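Local coordinates for protein F420-dependent methylenetetrahydromethanopterin dehydrogenase (Methanopyrus kandleri, PDB 3IQE) that catalyses the reversible reduction of methenyl- to methylene-tetrahydromethanopterin with reduced coenzyme F420, a step of methanogenesis from carbon dioxide, at residues V95-A100 with G115-K120; I9-L14 with I68-P73. All coordinates share one frame; numbering follows the deposited sequence.

Contact 1. Residues V95-A100 with G115-K120; sequences VIIGDA and GYILVK. With F42 (coenzyme f420), chain H.
Val95 pairs with Gly115 and Gly98 with Leu118 where strand 94-98 runs parallel to strand 115-119, the short segments' axes 13° apart. Four backbone hydrogen bonds join them in the usual parallel pattern: Ile96 N to Gly115 O, Ile117 N to Ile96 O (2.8 Å), Gly98 N to Ile117 O, and Val119 N to Gly98 O (3.0 Å). CA-H...O contacts lie between them, the shortest from Tyr116 CA to Ile96 O.

Apolar contacts differ on the two faces. On the Val95, Ile97 and Ile117 face, the two isoleucines lie side by side and meet through their ends, Ile97 CD1 to Ile117 CD1 at 3.8 Å, both also touching Phe161 of helix 153-169. On the other face Leu118 CD2 reaches over Gly98, 3.9 Å from its CA, while Tyr116 turns outward to hydrogen-bond Glu110 through OH.

Past the strand ends a water bridges the two segments, accepting from Ala100 N (3.1 Å) and donating to Lys120 O (2.6 Å).

Asp99 holds CG between backbone N and carbonyl carbon (chi1 58°), and its acid group faces coenzyme F420: OD1 stands 2.3 Å from F42 O8M, whereas OD2 accepts from Asn74 N. That N-H at OD2 probably helps to fix the rotation of the acid group beside the 8-oxygen of the deazaflavin.

Contact 2. Residues I9-L14 with I68-P73; sequences IKCGNL and IVYGGP. With F42 (coenzyme f420), chain H.
Pro73 and Leu14 meet beside the deazaflavin of coenzyme F420, Leu14 CD1 lying 4.0 Å from Pro73 CG. Both also touch the cofactor: Pro73 CB packs 3.4 Å from F42 C5A, and Leu14 CD1 reaches F42 C7 at 3.6 Å. One polar hold comes from the backbone, Asn13 N donating to F42 O4 (2.8 Å, 158° at the hydrogen); Val42 O and Asn74 ND2 also hydrogen-bond the cofactor. The side chain of Asn13 extends instead to the bound tetrahydromethanopterin ligand, so this turn serves both cofactor and substrate sites.

Behind the ligand, Pro73 CD fits against the peptide of the turn, 3.3 Å from Cys11 O. Gly12, with positive phi, passes close to the proline ring. Leu14 CD2 lies against Gly72 O.

Farther back the two segments run as parallel strands. Ile9 N donates to Val69 O and Gly71 N to Ile9 O (2.9 Å); the next bond, Cys11 N to Gly71 O, is weak at 3.3 Å, as the strands part toward the ligand. On one face Tyr70, its CG anti to the backbone N (chi1 176°), carries its ring across the Ile9 side chain at about a right angle, and on to Cys11, whose CB lies near OH. Ile9 CG2 and Cys11 SG both approach the ring obliquely, the sulfur 5.1 Å from its centroid in a sulfur-aromatic contact. Tyr70 OH and Cys11 O are buried without a polar partner in the model.

Helices 46-63 and 78-89 cover this face, Val49 touching both Cys11 and Tyr70, and Ala83 touching Tyr70. Laterally, strand 4-10 also bonds strand 33-39 through Lys10 and Val38, while strand 67-71 bonds strand 94-98.

Overall arrangement
Both contacts are buried pairings in one parallel sheet: contact 2 joins strands 4-10 and 67-71, contact 1 strands 94-98 and 115-119. The middle strands of the two pairs are neighbours, with Tyr70 O close to Ile97 N and Tyr70 N close to Val95 O, both probable hydrogen bonds. Contact 1 belongs to a single beta-alpha-beta unit and lies slightly nearer the chain centre; contact 2 joins segments much farther apart in sequence. The C-terminal ends of 9-14, 68-73 and 95-100 converge on one F420. There contact 2 supplies a backbone N-H and apolar packing to the deazaflavin, whereas contact 1 contributes the acid side chain of Asp99.

Contact 1. Residues V95-A100 with G115-K120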
# COMPACT_ATOMS: atom_id res chain seq x y z
N VAL A 95 1.89 -7.64 -41.25
CA VAL A 95 0.96 -7.53 -40.15
C VAL A 95 1.11 -6.15 -39.55
O VAL A 95 2.22 -5.66 -39.38
CB VAL A 95 1.28 -8.57 -39.09
CG1 VAL A 95 0.45 -8.34 -37.85
CG2 VAL A 95 1.06 -9.98 -39.63
N ILE A 96 0.00 -5.54 -39.20
CA ILE A 96 0.02 -4.20 -38.67
C ILE A 96 -0.39 -4.28 -37.21
O ILE A 96 -1.43 -4.82 -36.90
CB ILE A 96 -0.99 -3.31 -39.34
CG1 ILE A 96 -0.75 -3.30 -40.86
CG2 ILE A 96 -0.93 -1.92 -38.73
CD1 ILE A 96 0.54 -2.70 -41.26
N ILE A 97 0.43 -3.73 -36.34
CA ILE A 97 0.13 -3.60 -34.92
C ILE A 97 -0.23 -2.15 -34.67
O ILE A 97 0.54 -1.26 -35.01
CB ILE A 97 1.37 -3.90 -34.09
CG1 ILE A 97 1.89 -5.29 -34.40
CG2 ILE A 97 1.08 -3.77 -32.62
CD1 ILE A 97 1.40 -6.34 -33.50
N GLY A 98 -1.38 -1.92 -34.06
CA GLY A 98 -1.86 -0.56 -33.90
C GLY A 98 -2.68 -0.49 -32.63
O GLY A 98 -2.74 -1.47 -31.89
N ASP A 99 -3.26 0.68 -32.38
CA ASP A 99 -4.11 0.93 -31.22
C ASP A 99 -5.57 1.14 -31.66
O ASP A 99 -5.95 0.77 -32.78
CB ASP A 99 -3.57 2.09 -30.37
CG ASP A 99 -3.44 3.40 -31.13
OD1 ASP A 99 -3.67 4.47 -30.51
OD2 ASP A 99 -3.17 3.37 -32.34
N ALA A 100 -6.40 1.72 -30.79
CA ALA A 100 -7.85 1.73 -31.04
C ALA A 100 -8.28 2.47 -32.30
O ALA A 100 -9.24 2.08 -32.94
CB ALA A 100 -8.60 2.29 -29.83
N GLY A 115 -2.63 -8.33 -42.22
CA GLY A 115 -3.10 -8.86 -40.96
C GLY A 115 -3.04 -7.73 -39.96
O GLY A 115 -2.47 -6.68 -40.22
N TYR A 116 -3.62 -7.90 -38.80
CA TYR A 116 -3.53 -6.83 -37.84
C TYR A 116 -3.74 -7.33 -36.45
O TYR A 116 -4.37 -8.38 -36.24
CB TYR A 116 -4.55 -5.72 -38.15
CG TYR A 116 -5.98 -6.19 -38.28
CD1 TYR A 116 -6.53 -6.46 -39.51
CD2 TYR A 116 -6.78 -6.35 -37.16
CE1 TYR A 116 -7.82 -6.88 -39.64
CE2 TYR A 116 -8.06 -6.77 -37.27
CZ TYR A 116 -8.59 -7.03 -38.51
OH TYR A 116 -9.88 -7.44 -38.63
N ILE A 117 -3.18 -6.57 -35.52
CA ILE A 117 -3.46 -6.72 -34.11
C ILE A 117 -3.69 -5.30 -33.59
O ILE A 117 -2.79 -4.45 -33.60
CB ILE A 117 -2.33 -7.40 -33.36
CG1 ILE A 117 -1.95 -8.70 -34.07
CG2 ILE A 117 -2.71 -7.65 -31.90
CD1 ILE A 117 -0.81 -9.45 -33.36
N LEU A 118 -4.91 -5.04 -33.14
CA LEU A 118 -5.20 -3.75 -32.61
C LEU A 118 -5.44 -3.91 -31.12
O LEU A 118 -6.30 -4.66 -30.69
CB LEU A 118 -6.43 -3.17 -33.31
CG LEU A 118 -6.28 -3.09 -34.83
CD1 LEU A 118 -7.58 -2.59 -35.45
CD2 LEU A 118 -5.09 -2.21 -35.24
N VAL A 119 -4.63 -3.19 -30.34
CA VAL A 119 -4.62 -3.32 -28.91
C VAL A 119 -5.30 -2.07 -28.32
O VAL A 119 -4.74 -0.97 -28.29
CB VAL A 119 -3.19 -3.50 -28.38
CG1 VAL A 119 -3.23 -3.81 -26.88
CG2 VAL A 119 -2.45 -4.60 -29.19
N LYS A 120 -6.54 -2.24 -27.90
CA LYS A 120 -7.33 -1.09 -27.46
C LYS A 120 -6.77 -0.47 -26.19
O LYS A 120 -6.72 0.75 -26.09
CB LYS A 120 -8.79 -1.47 -27.34
CG LYS A 120 -9.37 -1.98 -28.66
CD LYS A 120 -10.88 -2.17 -28.62
CE LYS A 120 -11.59 -0.83 -28.74
NZ LYS A 120 -13.03 -1.04 -29.00
N1 F42 H . 2.26 10.72 -32.85
C2 F42 H . 3.54 10.64 -33.26
O2 F42 H . 3.99 11.51 -34.01
N3 F42 H . 4.41 9.86 -32.57
C4 F42 H . 3.96 8.99 -31.62
O4 F42 H . 4.72 8.08 -31.22
C4A F42 H . 2.61 8.99 -31.29
C5 F42 H . 2.08 8.30 -30.21
C5A F42 H . 0.76 7.88 -30.35
C6 F42 H . 0.25 6.80 -29.63
C7 F42 H . -1.07 6.40 -29.81
C8 F42 H . -1.89 7.08 -30.71
O8M F42 H . -3.17 6.68 -30.90
C9 F42 H . -1.38 8.15 -31.43
C9A F42 H . -0.06 8.54 -31.25
N10 F42 H . 0.42 9.57 -31.94
C10 F42 H . 1.75 9.73 -32.08
C1' F42 H . -0.49 10.63 -32.36
C2' F42 H . -0.89 10.34 -33.79
O2' F42 H . 0.29 10.33 -34.60
C3' F42 H . -1.88 11.37 -34.31
O3' F42 H . -1.37 12.69 -34.15
C4' F42 H . -3.19 11.31 -33.56
O4' F42 H . -3.77 10.01 -33.68
C5' F42 H . -4.15 12.35 -34.14
O5' F42 H . -5.46 11.79 -34.08
P F42 H . -6.47 11.81 -35.33
O1P F42 H . -5.58 11.68 -36.56
O2P F42 H . -7.41 10.65 -35.08
O3P F42 H . -7.13 13.16 -35.22
O HOH W 1 -6.20 2.62 -27.84

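Contact 2. Residues I9-L14 with I68-P73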
# COMPACT_ATOMS: atom_id res chain seq x y z
N ILE A 9 9.16 -3.19 -38.17
CA ILE A 9 9.32 -1.79 -38.50
C ILE A 9 8.63 -0.97 -37.43
O ILE A 9 7.44 -1.17 -37.19
CB ILE A 9 8.67 -1.42 -39.83
CG1 ILE A 9 9.24 -2.26 -41.00
CG2 ILE A 9 8.94 0.01 -40.14
CD1 ILE A 9 8.34 -2.23 -42.22
N LYS A 10 9.35 -0.05 -36.80
CA LYS A 10 8.80 0.72 -35.66
C LYS A 10 8.79 2.22 -35.95
O LYS A 10 9.82 2.85 -36.01
CB LYS A 10 9.59 0.43 -34.37
CG LYS A 10 9.43 -1.00 -33.85
CD LYS A 10 10.34 -1.32 -32.65
CE LYS A 10 10.31 -2.83 -32.32
NZ LYS A 10 10.68 -3.19 -30.89
N CYS A 11 7.60 2.79 -36.09
CA CYS A 11 7.48 4.23 -36.35
C CYS A 11 6.50 4.82 -35.37
O CYS A 11 5.33 4.42 -35.34
CB CYS A 11 6.99 4.49 -37.76
SG CYS A 11 8.15 3.94 -39.00
N GLY A 12 6.96 5.75 -34.56
CA GLY A 12 6.17 6.23 -33.43
C GLY A 12 6.22 5.19 -32.33
O GLY A 12 6.82 4.14 -32.51
N ASN A 13 5.61 5.47 -31.19
CA ASN A 13 5.69 4.52 -30.08
C ASN A 13 4.35 4.11 -29.49
O ASN A 13 3.48 4.94 -29.23
CB ASN A 13 6.59 5.02 -28.97
CG ASN A 13 7.02 3.90 -28.03
OD1 ASN A 13 7.74 2.99 -28.45
ND2 ASN A 13 6.57 3.93 -26.78
N LEU A 14 4.22 2.80 -29.34
CA LEU A 14 3.11 2.15 -28.70
C LEU A 14 3.78 1.19 -27.71
O LEU A 14 4.90 0.78 -27.95
CB LEU A 14 2.32 1.38 -29.75
CG LEU A 14 0.82 1.65 -29.92
CD1 LEU A 14 0.49 3.11 -29.79
CD2 LEU A 14 0.42 1.10 -31.26
N ILE A 68 6.68 -9.46 -42.67
CA ILE A 68 7.01 -8.17 -42.10
C ILE A 68 5.93 -7.70 -41.13
O ILE A 68 4.76 -8.04 -41.27
CB ILE A 68 7.15 -7.10 -43.15
CG1 ILE A 68 8.02 -7.58 -44.29
CG2 ILE A 68 7.79 -5.86 -42.56
CD1 ILE A 68 8.12 -6.55 -45.43
N VAL A 69 6.35 -6.92 -40.14
CA VAL A 69 5.44 -6.36 -39.13
C VAL A 69 5.69 -4.86 -39.04
O VAL A 69 6.83 -4.42 -38.88
CB VAL A 69 5.68 -6.94 -37.72
CG1 VAL A 69 4.73 -6.31 -36.76
CG2 VAL A 69 5.54 -8.47 -37.68
N TYR A 70 4.62 -4.07 -39.17
CA TYR A 70 4.70 -2.63 -38.95
C TYR A 70 3.98 -2.35 -37.67
O TYR A 70 2.83 -2.73 -37.52
CB TYR A 70 4.02 -1.85 -40.07
CG TYR A 70 4.01 -0.35 -39.81
CD1 TYR A 70 2.92 0.27 -39.20
CD2 TYR A 70 5.09 0.43 -40.17
CE1 TYR A 70 2.92 1.65 -38.96
CE2 TYR A 70 5.09 1.80 -39.96
CZ TYR A 70 4.02 2.40 -39.34
OH TYR A 70 4.07 3.76 -39.14
N GLY A 71 4.67 -1.70 -36.74
CA GLY A 71 4.10 -1.46 -35.45
C GLY A 71 4.21 -0.01 -35.09
O GLY A 71 5.26 0.61 -35.19
N GLY A 72 3.10 0.55 -34.66
CA GLY A 72 3.07 1.97 -34.42
C GLY A 72 1.67 2.44 -34.15
O GLY A 72 0.69 1.69 -34.30
N PRO A 73 1.57 3.69 -33.73
CA PRO A 73 0.31 4.31 -33.44
C PRO A 73 -0.58 4.51 -34.66
O PRO A 73 -0.08 4.72 -35.77
CB PRO A 73 0.71 5.68 -32.88
CG PRO A 73 2.10 5.55 -32.48
CD PRO A 73 2.71 4.53 -33.37
N1 F42 H . 2.26 10.72 -32.85
C2 F42 H . 3.54 10.64 -33.26
O2 F42 H . 3.99 11.51 -34.01
N3 F42 H . 4.41 9.86 -32.57
C4 F42 H . 3.96 8.99 -31.62
O4 F42 H . 4.72 8.08 -31.22
C4A F42 H . 2.61 8.99 -31.29
C5 F42 H . 2.08 8.30 -30.21
C5A F42 H . 0.76 7.88 -30.35
C6 F42 H . 0.25 6.80 -29.63
C7 F42 H . -1.07 6.40 -29.81
C8 F42 H . -1.89 7.08 -30.71
O8M F42 H . -3.17 6.68 -30.90
C9 F42 H . -1.38 8.15 -31.43
C9A F42 H . -0.06 8.54 -31.25
N10 F42 H . 0.42 9.57 -31.94
C10 F42 H . 1.75 9.73 -32.08
C1' F42 H . -0.49 10.63 -32.36
C2' F42 H . -0.89 10.34 -33.79
O2' F42 H . 0.29 10.33 -34.60
C3' F42 H . -1.88 11.37 -34.31
O3' F42 H . -1.37 12.69 -34.15
C4' F42 H . -3.19 11.31 -33.56
O4' F42 H . -3.77 10.01 -33.68
C5' F42 H . -4.15 12.35 -34.14
O5' F42 H . -5.46 11.79 -34.08
P F42 H . -6.47 11.81 -35.33
O1P F42 H . -5.58 11.68 -36.56
O2P F42 H . -7.41 10.65 -35.08
O3P F42 H . -7.13 13.16 -35.22